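PDB 3UP8: putative 2,5-diketo-D-gluconic acid reductase B from Sinorhizobium meliloti, which is an aldo/keto reductase that probably reduces methylglyoxal and related keto compounds with NADPH. Local coordinates for residues R87-W97 with L117-H128; Y101-V110 with E138-V146. All coordinates share one frame; numbering follows the deposited sequence.

Contact 1. Residues R87-W97 with L117-H128; sequences RADVFLTTKVW and LRTDHVDLLLLH. With ACT (acetate ion), chain C.
Thr93 to Val96 pair in parallel with Leu124 to Leu127, the neighbouring third and fourth strands of the aldo/keto reductase (TIM) barrel, joined through helix 103-117 as a beta-alpha-beta crossover. Thr93 and Leu124 run alongside each other on one face of the pair, OG1 of Thr93 against Leu124 CB; on the other, Leu125 CD1 fills the notch between Thr94 CG2 and Val96 CG2. Leu92 CD2 fits a hollow lined by Leu117, Thr119 CG2 and Val122 CG1. The Phe91 ring takes Asp123 CB over its centre, 3.6 Å from the centroid, and the carboxylate beyond faces Arg87. There Asp123 OD2 accepts from Arg87 NH1, Arg87 NH2 and Leu92 N, while the guanidinium stacks on the His121 ring (planes 15° apart) and its NE reaches Thr119 OG1. At the C-terminal ends, Lys95 packs its CD on one face of the His128 ring, and the edge of Trp97 approaches the opposite face. Lys95 NZ goes on to Asp65 and Tyr70, the predicted proton donor. His128, predicted to bind substrate, gives its NE2 hydrogen to OXT of an acetate ion at 2.7 Å.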
loop_
_atom_site.group_PDB
_atom_site.type_symbol
_atom_site.label_atom_id
_atom_site.label_comp_id
_atom_site.label_asym_id
_atom_site.label_seq_id
_atom_site.Cartn_x
_atom_site.Cartn_y
_atom_site.Cartn_z
ATOM N N ARG A 87 10.760 15.914 6.671
ATOM C CA ARG A 87 10.650 14.469 6.815
ATOM C C ARG A 87 9.377 14.090 7.544
ATOM O O ARG A 87 8.704 13.132 7.156
ATOM C CB ARG A 87 11.874 13.898 7.545
ATOM C CG ARG A 87 11.709 12.434 8.007
ATOM C CD ARG A 87 11.741 11.463 6.835
ATOM N NE ARG A 87 11.491 10.076 7.242
ATOM C CZ ARG A 87 10.284 9.515 7.357
ATOM N NH1 ARG A 87 9.173 10.213 7.123
ATOM N NH2 ARG A 87 10.187 8.242 7.719
ATOM N N ALA A 88 9.050 14.853 8.586
ATOM C CA ALA A 88 7.881 14.600 9.423
ATOM C C ALA A 88 6.553 14.693 8.657
ATOM O O ALA A 88 5.526 14.204 9.133
ATOM C CB ALA A 88 7.875 15.544 10.641
ATOM N N ASP A 89 6.583 15.309 7.476
ATOM C CA ASP A 89 5.377 15.475 6.655
ATOM C C ASP A 89 5.168 14.339 5.656
ATOM O O ASP A 89 4.118 14.277 5.009
ATOM C CB ASP A 89 5.418 16.803 5.883
ATOM C CG ASP A 89 5.336 18.026 6.793
ATOM O OD1 ASP A 89 4.988 17.895 7.989
ATOM O OD2 ASP A 89 5.620 19.128 6.289
ATOM N N VAL A 90 6.162 13.468 5.499
ATOM C CA VAL A 90 6.034 12.355 4.563
ATOM C C VAL A 90 5.816 11.064 5.343
ATOM O O VAL A 90 6.433 10.850 6.382
ATOM C CB VAL A 90 7.264 12.216 3.628
ATOM C CG1 VAL A 90 7.123 11.010 2.695
ATOM C CG2 VAL A 90 7.454 13.486 2.783
ATOM N N PHE A 91 4.931 10.219 4.836
ATOM C CA PHE A 91 4.731 8.882 5.391
ATOM C C PHE A 91 5.459 7.889 4.495
ATOM O O PHE A 91 5.081 7.686 3.337
ATOM C CB PHE A 91 3.244 8.552 5.467
ATOM C CG PHE A 91 2.949 7.307 6.242
ATOM C CD1 PHE A 91 2.509 7.383 7.554
ATOM C CD2 PHE A 91 3.141 6.058 5.664
ATOM C CE1 PHE A 91 2.254 6.211 8.300
ATOM C CE2 PHE A 91 2.891 4.891 6.393
ATOM C CZ PHE A 91 2.450 4.975 7.711
ATOM N N LEU A 92 6.511 7.277 5.029
ATOM C CA LEU A 92 7.394 6.453 4.209
ATOM C C LEU A 92 7.322 4.996 4.639
ATOM O O LEU A 92 7.542 4.685 5.795
ATOM C CB LEU A 92 8.844 6.989 4.243
ATOM C CG LEU A 92 9.949 6.181 3.520
ATOM C CD1 LEU A 92 9.742 6.070 1.992
ATOM C CD2 LEU A 92 11.355 6.723 3.837
ATOM N N THR A 93 7.023 4.117 3.687
ATOM C CA THR A 93 6.896 2.693 3.943
ATOM C C THR A 93 7.950 1.919 3.177
ATOM O O THR A 93 8.152 2.176 1.991
ATOM C CB THR A 93 5.526 2.213 3.435
ATOM O OG1 THR A 93 4.507 2.918 4.145
ATOM C CG2 THR A 93 5.346 0.679 3.606
ATOM N N THR A 94 8.628 0.984 3.842
ATOM C CA THR A 94 9.368 -0.050 3.102
ATOM C C THR A 94 8.993 -1.446 3.600
ATOM O O THR A 94 8.170 -1.591 4.514
ATOM C CB THR A 94 10.913 0.216 3.018
ATOM O OG1 THR A 94 11.487 -0.622 2.002
ATOM C CG2 THR A 94 11.620 -0.007 4.374
ATOM N N LYS A 95 9.560 -2.468 2.965
ATOM C CA LYS A 95 9.180 -3.851 3.231
ATOM C C LYS A 95 10.428 -4.716 3.317
ATOM O O LYS A 95 11.339 -4.599 2.493
ATOM C CB LYS A 95 8.276 -4.383 2.109
ATOM C CG LYS A 95 7.104 -3.459 1.752
ATOM C CD LYS A 95 6.195 -4.066 0.686
ATOM C CE LYS A 95 5.181 -3.053 0.158
ATOM N NZ LYS A 95 5.783 -1.997 -0.742
ATOM N N VAL A 96 10.458 -5.589 4.316
ATOM C CA VAL A 96 11.534 -6.580 4.444
ATOM C C VAL A 96 11.318 -7.754 3.489
ATOM O O VAL A 96 10.277 -8.408 3.523
ATOM C CB VAL A 96 11.637 -7.087 5.894
ATOM C CG1 VAL A 96 12.779 -8.077 6.042
ATOM C CG2 VAL A 96 11.795 -5.914 6.829
ATOM N N TRP A 97 12.307 -7.991 2.631
ATOM C CA TRP A 97 12.279 -9.080 1.668
ATOM C C TRP A 97 12.496 -10.400 2.396
ATOM O O TRP A 97 13.216 -10.466 3.401
ATOM C CB TRP A 97 13.360 -8.893 0.594
ATOM C CG TRP A 97 13.327 -9.971 -0.480
ATOM C CD1 TRP A 97 14.353 -10.799 -0.845
ATOM C CD2 TRP A 97 12.206 -10.336 -1.290
ATOM N NE1 TRP A 97 13.940 -11.649 -1.843
ATOM C CE2 TRP A 97 12.624 -11.391 -2.131
ATOM C CE3 TRP A 97 10.883 -9.869 -1.391
ATOM C CZ2 TRP A 97 11.772 -11.988 -3.064
ATOM C CZ3 TRP A 97 10.029 -10.465 -2.327
ATOM C CH2 TRP A 97 10.481 -11.513 -3.148
ATOM N N LEU A 117 17.498 5.087 2.110
ATOM C CA LEU A 117 16.397 6.046 2.225
ATOM C C LEU A 117 16.807 7.391 2.839
ATOM O O LEU A 117 15.997 8.324 2.893
ATOM C CB LEU A 117 15.233 5.424 3.011
ATOM C CG LEU A 117 14.546 4.253 2.296
ATOM C CD1 LEU A 117 13.655 3.501 3.303
ATOM C CD2 LEU A 117 13.721 4.736 1.101
ATOM N N ARG A 118 18.060 7.483 3.296
ATOM C CA ARG A 118 18.612 8.716 3.870
ATOM C C ARG A 118 17.769 9.303 5.008
ATOM O O ARG A 118 17.504 10.516 5.073
ATOM C CB ARG A 118 18.906 9.757 2.767
ATOM C CG ARG A 118 19.971 9.266 1.788
ATOM C CD ARG A 118 20.430 10.352 0.809
ATOM N NE ARG A 118 21.490 9.832 -0.060
ATOM C CZ ARG A 118 21.807 10.325 -1.255
ATOM N NH1 ARG A 118 21.161 11.377 -1.753
ATOM N NH2 ARG A 118 22.776 9.755 -1.957
ATOM N N THR A 119 17.337 8.426 5.906
ATOM C CA THR A 119 16.546 8.833 7.067
ATOM C C THR A 119 16.821 7.838 8.198
ATOM O O THR A 119 17.246 6.717 7.934
ATOM C CB THR A 119 15.026 8.942 6.737
ATOM O OG1 THR A 119 14.286 9.262 7.928
ATOM C CG2 THR A 119 14.482 7.634 6.124
ATOM N N ASP A 120 16.618 8.251 9.444
ATOM C CA ASP A 120 16.876 7.342 10.575
ATOM C C ASP A 120 15.689 6.427 10.935
ATOM O O ASP A 120 15.810 5.576 11.809
ATOM C CB ASP A 120 17.360 8.115 11.806
ATOM C CG ASP A 120 16.256 8.918 12.490
ATOM O OD1 ASP A 120 15.339 9.451 11.831
ATOM O OD2 ASP A 120 16.310 9.011 13.732
ATOM N N HIS A 121 14.561 6.611 10.264
ATOM C CA HIS A 121 13.369 5.788 10.522
ATOM C C HIS A 121 12.474 5.767 9.294
ATOM O O HIS A 121 12.501 6.691 8.463
ATOM C CB HIS A 121 12.558 6.327 11.718
ATOM C CG HIS A 121 11.897 7.646 11.460
ATOM N ND1 HIS A 121 12.581 8.843 11.504
ATOM C CD2 HIS A 121 10.612 7.960 11.158
ATOM C CE1 HIS A 121 11.750 9.836 11.229
ATOM N NE2 HIS A 121 10.548 9.328 11.017
ATOM N N VAL A 122 11.703 4.698 9.181
ATOM C CA VAL A 122 10.572 4.682 8.282
ATOM C C VAL A 122 9.300 4.817 9.110
ATOM O O VAL A 122 9.277 4.489 10.292
ATOM C CB VAL A 122 10.504 3.418 7.411
ATOM C CG1 VAL A 122 11.678 3.389 6.427
ATOM C CG2 VAL A 122 10.467 2.133 8.264
ATOM N N ASP A 123 8.242 5.305 8.481
ATOM C CA ASP A 123 6.971 5.367 9.164
ATOM C C ASP A 123 6.361 3.981 9.309
ATOM O O ASP A 123 5.736 3.705 10.326
ATOM C CB ASP A 123 6.029 6.326 8.451
ATOM C CG ASP A 123 6.573 7.755 8.445
ATOM O OD1 ASP A 123 6.232 8.509 9.367
ATOM O OD2 ASP A 123 7.377 8.102 7.560
ATOM N N LEU A 124 6.585 3.115 8.319
ATOM C CA LEU A 124 5.935 1.810 8.262
ATOM C C LEU A 124 6.870 0.760 7.679
ATOM O O LEU A 124 7.503 0.993 6.636
ATOM C CB LEU A 124 4.659 1.883 7.401
ATOM C CG LEU A 124 3.738 0.656 7.307
ATOM C CD1 LEU A 124 3.327 0.097 8.704
ATOM C CD2 LEU A 124 2.469 0.960 6.425
ATOM N N LEU A 125 6.964 -0.385 8.357
ATOM C CA LEU A 125 7.765 -1.501 7.863
ATOM C C LEU A 125 6.890 -2.737 7.802
ATOM O O LEU A 125 6.246 -3.097 8.792
ATOM C CB LEU A 125 8.984 -1.761 8.756
ATOM C CG LEU A 125 9.962 -2.852 8.299
ATOM C CD1 LEU A 125 10.687 -2.418 7.021
ATOM C CD2 LEU A 125 10.986 -3.212 9.385
ATOM N N LEU A 126 6.861 -3.368 6.631
ATOM C CA LEU A 126 6.028 -4.550 6.420
ATOM C C LEU A 126 6.879 -5.780 6.170
ATOM O O LEU A 126 7.985 -5.709 5.631
ATOM C CB LEU A 126 5.088 -4.341 5.223
ATOM C CG LEU A 126 4.300 -3.034 5.094
ATOM C CD1 LEU A 126 3.449 -3.071 3.825
ATOM C CD2 LEU A 126 3.410 -2.784 6.310
ATOM N N LEU A 127 6.343 -6.918 6.574
ATOM C CA LEU A 127 6.792 -8.195 6.066
ATOM C C LEU A 127 6.156 -8.320 4.689
ATOM O O LEU A 127 4.919 -8.260 4.549
ATOM C CB LEU A 127 6.338 -9.343 6.995
ATOM C CG LEU A 127 6.719 -9.186 8.473
ATOM C CD1 LEU A 127 6.053 -10.252 9.357
ATOM C CD2 LEU A 127 8.259 -9.194 8.666
ATOM N N HIS A 128 7.001 -8.505 3.678
ATOM C CA HIS A 128 6.548 -8.422 2.284
ATOM C C HIS A 128 5.634 -9.578 1.864
ATOM O O HIS A 128 4.635 -9.364 1.183
ATOM C CB HIS A 128 7.760 -8.304 1.339
ATOM C CG HIS A 128 7.454 -7.620 0.045
ATOM N ND1 HIS A 128 8.411 -6.938 -0.678
ATOM C CD2 HIS A 128 6.297 -7.499 -0.654
ATOM C CE1 HIS A 128 7.861 -6.436 -1.769
ATOM N NE2 HIS A 128 6.579 -6.754 -1.777
HETATM C C ACT C . 4.414 -5.985 -4.507
HETATM O O ACT C . 4.128 -4.815 -4.170
HETATM O OXT ACT C . 5.583 -6.329 -4.292
HETATM C CH3 ACT C . 3.434 -6.930 -5.127
HETATM O O HOH W 1 11.166 -6.353 -0.265
#

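Contact 2. Residues Y101-V110 with E138-V146; sequences YRHDAFIASV and ERIGALNEV
Ala142 presses its methyl onto the ring of Phe106 where two outer helices of the barrel, 103-117 and 136-148, pack side by side. The short segments 103-110 and 138-146 run in roughly the same direction, 36° apart, with their axes 9.8 Å from each other at closest approach.

The apolar contacts form the middle of the interface. Ala142 CB sits over the centre of the Phe106 ring, 3.5 Å from its centroid, a CH-pi contact that the small side chain allows at close range. With its CG anti to the backbone N (chi1 -164°), Phe106 carries the ring across to this methyl and brings CZ to Leu143 CD2. Further along, Ile107 CD1 meets Val146 CG1 at 3.7 Å, and Val110 CG1 touches the same methyl more loosely. A second CH-pi contact lies near the start of both segments: Arg139 CD stands over the Tyr101 ring, offset toward its rim. The polar ends of this pair turn elsewhere, Tyr101 OH to the carbonyl of Trp129 and Arg139 NH1 to that of Pro130.

Two hydrogen bonds to carboxylates cross the gap. Glu138 OE2 uses its anti lone pair to accept from His103 N, 2.9 Å away in the first turn of helix 103-117, and also takes a water's hydrogen. Glu145 OE1 receives His103 NE2 at 2.7 Å, almost exactly in the imidazole plane, while His103 ND1 donates to Asp104 OD1.

Held at both nitrogens, the imidazole has its rotation fixed. Its two carboxylate partners would favour a protonated, positively charged ring, while Glu138 probably gains from the helix dipole at the amino end it faces.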
loop_
_atom_site.group_PDB
_atom_site.type_symbol
_atom_site.label_atom_id
_atom_site.label_comp_id
_atom_site.label_asym_id
_atom_site.label_seq_id
_atom_site.Cartn_x
_atom_site.Cartn_y
_atom_site.Cartn_z
ATOM N N TYR A 101 14.614 -12.593 6.403
ATOM C CA TYR A 101 13.724 -12.883 7.530
ATOM C C TYR A 101 14.360 -13.393 8.826
ATOM O O TYR A 101 13.838 -13.126 9.893
ATOM C CB TYR A 101 12.608 -13.826 7.088
ATOM C CG TYR A 101 11.443 -13.119 6.420
ATOM C CD1 TYR A 101 10.382 -13.856 5.915
ATOM C CD2 TYR A 101 11.398 -11.723 6.295
ATOM C CE1 TYR A 101 9.285 -13.246 5.320
ATOM C CE2 TYR A 101 10.294 -11.089 5.685
ATOM C CZ TYR A 101 9.248 -11.870 5.198
ATOM O OH TYR A 101 8.138 -11.311 4.605
ATOM N N ARG A 102 15.476 -14.114 8.748
ATOM C CA ARG A 102 16.144 -14.541 9.980
ATOM C C ARG A 102 16.595 -13.317 10.778
ATOM O O ARG A 102 17.011 -12.309 10.196
ATOM C CB ARG A 102 17.324 -15.464 9.673
ATOM C CG ARG A 102 16.900 -16.755 8.971
ATOM C CD ARG A 102 17.997 -17.814 8.976
ATOM N NE ARG A 102 18.724 -17.844 10.250
ATOM C CZ ARG A 102 19.766 -18.631 10.508
ATOM N NH1 ARG A 102 20.216 -19.481 9.590
ATOM N NH2 ARG A 102 20.367 -18.565 11.689
ATOM N N HIS A 103 16.504 -13.401 12.102
ATOM C CA HIS A 103 16.728 -12.234 12.977
ATOM C C HIS A 103 17.900 -11.322 12.575
ATOM O O HIS A 103 17.707 -10.123 12.358
ATOM C CB HIS A 103 16.905 -12.641 14.451
ATOM C CG HIS A 103 17.243 -11.486 15.336
ATOM N ND1 HIS A 103 18.536 -11.173 15.690
ATOM C CD2 HIS A 103 16.463 -10.512 15.862
ATOM C CE1 HIS A 103 18.535 -10.090 16.448
ATOM N NE2 HIS A 103 17.287 -9.669 16.571
ATOM N N ASP A 104 19.106 -11.881 12.504
ATOM C CA ASP A 104 20.295 -11.051 12.255
ATOM C C ASP A 104 20.275 -10.379 10.870
ATOM O O ASP A 104 20.635 -9.214 10.760
ATOM C CB ASP A 104 21.591 -11.838 12.464
ATOM C CG ASP A 104 21.868 -12.165 13.953
ATOM O OD1 ASP A 104 21.036 -11.877 14.849
ATOM O OD2 ASP A 104 22.946 -12.724 14.225
ATOM N N ALA A 105 19.881 -11.119 9.832
ATOM C CA ALA A 105 19.698 -10.560 8.489
ATOM C C ALA A 105 18.579 -9.503 8.461
ATOM O O ALA A 105 18.649 -8.519 7.714
ATOM C CB ALA A 105 19.408 -11.680 7.486
ATOM N N PHE A 106 17.548 -9.715 9.279
ATOM C CA PHE A 106 16.400 -8.814 9.353
ATOM C C PHE A 106 16.865 -7.447 9.848
ATOM O O PHE A 106 16.662 -6.428 9.183
ATOM C CB PHE A 106 15.364 -9.403 10.331
ATOM C CG PHE A 106 13.987 -8.793 10.234
ATOM C CD1 PHE A 106 12.903 -9.584 9.859
ATOM C CD2 PHE A 106 13.768 -7.453 10.548
ATOM C CE1 PHE A 106 11.632 -9.045 9.792
ATOM C CE2 PHE A 106 12.486 -6.901 10.490
ATOM C CZ PHE A 106 11.416 -7.701 10.111
ATOM N N ILE A 107 17.494 -7.446 11.017
ATOM C CA ILE A 107 17.971 -6.239 11.665
ATOM C C ILE A 107 18.939 -5.508 10.740
ATOM O O ILE A 107 18.806 -4.293 10.550
ATOM C CB ILE A 107 18.672 -6.562 13.026
ATOM C CG1 ILE A 107 17.718 -7.268 13.992
ATOM C CG2 ILE A 107 19.281 -5.327 13.656
ATOM C CD1 ILE A 107 16.357 -6.593 14.217
ATOM N N ALA A 108 19.881 -6.246 10.152
ATOM C CA ALA A 108 20.868 -5.633 9.232
ATOM C C ALA A 108 20.200 -5.011 7.998
ATOM O O ALA A 108 20.566 -3.903 7.576
ATOM C CB ALA A 108 21.947 -6.648 8.823
ATOM N N SER A 109 19.214 -5.706 7.430
ATOM C CA SER A 109 18.532 -5.192 6.227
ATOM C C SER A 109 17.781 -3.888 6.487
ATOM O O SER A 109 17.619 -3.070 5.581
ATOM C CB SER A 109 17.598 -6.241 5.612
ATOM O OG SER A 109 16.399 -6.343 6.347
ATOM N N VAL A 110 17.300 -3.711 7.713
ATOM C CA VAL A 110 16.575 -2.501 8.072
ATOM C C VAL A 110 17.553 -1.318 8.112
ATOM O O VAL A 110 17.287 -0.269 7.526
ATOM C CB VAL A 110 15.792 -2.675 9.391
ATOM C CG1 VAL A 110 15.249 -1.336 9.893
ATOM C CG2 VAL A 110 14.662 -3.678 9.183
ATOM N N GLU A 138 9.467 -15.212 15.033
ATOM C CA GLU A 138 10.805 -14.643 14.852
ATOM C C GLU A 138 10.736 -13.365 13.993
ATOM O O GLU A 138 11.392 -12.382 14.295
ATOM C CB GLU A 138 11.767 -15.653 14.218
ATOM C CG GLU A 138 13.209 -15.143 14.111
ATOM C CD GLU A 138 14.196 -16.191 13.580
ATOM O OE1 GLU A 138 13.928 -17.409 13.709
ATOM O OE2 GLU A 138 15.245 -15.791 13.012
ATOM N N ARG A 139 9.931 -13.383 12.932
ATOM C CA ARG A 139 9.786 -12.204 12.057
ATOM C C ARG A 139 9.056 -11.099 12.793
ATOM O O ARG A 139 9.444 -9.942 12.733
ATOM C CB ARG A 139 9.026 -12.560 10.783
ATOM C CG ARG A 139 9.712 -13.621 9.961
ATOM C CD ARG A 139 8.814 -14.048 8.813
ATOM N NE ARG A 139 8.174 -15.331 9.059
ATOM C CZ ARG A 139 7.183 -15.827 8.329
ATOM N NH1 ARG A 139 6.683 -15.138 7.307
ATOM N NH2 ARG A 139 6.675 -17.011 8.639
ATOM N N ILE A 140 7.997 -11.473 13.501
ATOM C CA ILE A 140 7.196 -10.503 14.238
ATOM C C ILE A 140 8.048 -9.931 15.367
ATOM O O ILE A 140 7.985 -8.725 15.645
ATOM C CB ILE A 140 5.884 -11.149 14.794
ATOM C CG1 ILE A 140 4.924 -11.566 13.661
ATOM C CG2 ILE A 140 5.201 -10.238 15.789
ATOM C CD1 ILE A 140 4.322 -10.420 12.827
ATOM N N GLY A 141 8.852 -10.792 16.003
ATOM C CA GLY A 141 9.787 -10.333 17.040
ATOM C C GLY A 141 10.758 -9.268 16.524
ATOM O O GLY A 141 11.029 -8.267 17.206
ATOM N N ALA A 142 11.305 -9.511 15.336
ATOM C CA ALA A 142 12.235 -8.563 14.712
ATOM C C ALA A 142 11.534 -7.255 14.336
ATOM O O ALA A 142 12.113 -6.193 14.529
ATOM C CB ALA A 142 12.895 -9.171 13.521
ATOM N N LEU A 143 10.289 -7.325 13.838
ATOM C CA LEU A 143 9.504 -6.100 13.598
ATOM C C LEU A 143 9.382 -5.265 14.860
ATOM O O LEU A 143 9.614 -4.049 14.841
ATOM C CB LEU A 143 8.085 -6.406 13.092
ATOM C CG LEU A 143 7.821 -6.651 11.611
ATOM C CD1 LEU A 143 6.334 -7.050 11.463
ATOM C CD2 LEU A 143 8.164 -5.423 10.745
ATOM N N ASN A 144 9.018 -5.913 15.971
ATOM C CA ASN A 144 8.898 -5.193 17.232
ATOM C C ASN A 144 10.236 -4.632 17.724
ATOM O O ASN A 144 10.284 -3.559 18.305
ATOM C CB ASN A 144 8.283 -6.098 18.308
ATOM C CG ASN A 144 6.776 -6.155 18.202
ATOM O OD1 ASN A 144 6.078 -5.352 18.811
ATOM N ND2 ASN A 144 6.274 -7.056 17.379
ATOM N N GLU A 145 11.314 -5.372 17.506
ATOM C CA GLU A 145 12.632 -4.897 17.929
ATOM C C GLU A 145 12.964 -3.565 17.254
ATOM O O GLU A 145 13.308 -2.598 17.929
ATOM C CB GLU A 145 13.713 -5.918 17.612
ATOM C CG GLU A 145 15.137 -5.444 17.993
ATOM C CD GLU A 145 16.199 -6.520 17.765
ATOM O OE1 GLU A 145 15.851 -7.710 17.841
ATOM O OE2 GLU A 145 17.387 -6.180 17.514
ATOM N N VAL A 146 12.846 -3.507 15.935
ATOM C CA VAL A 146 13.203 -2.274 15.225
ATOM C C VAL A 146 12.244 -1.123 15.515
ATOM O O VAL A 146 12.646 0.045 15.467
ATOM C CB VAL A 146 13.377 -2.492 13.713
ATOM C CG1 VAL A 146 14.558 -3.400 13.461
ATOM C CG2 VAL A 146 12.083 -3.073 13.058
HETATM O O HOH W 2 17.845 -16.604 13.363
#

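In the fold
Contacts 1 and 2 are two layers of one side of the barrel, their centres about 14 Å apart. Their segments alternate along the chain: strand 91-96, helix 103-117, strand 122-127, then helix 136-148, so each contact pairs consecutive elements of the same kind. Contact 1 lies in the inner wall, contact 2 in the helical layer outside it. The layers meet where Phe106 packs on Leu127 and Val96, Val110 and Leu143 reach Leu125 and Leu127, and Tyr101 passes close to His128. One end of each contact, Lys95 with His128 and Tyr101, lies near the C-terminal strand ends, where the predicted proton donor Tyr70, the lysine thought to lower its pKa and the predicted substrate-binding His128 gather.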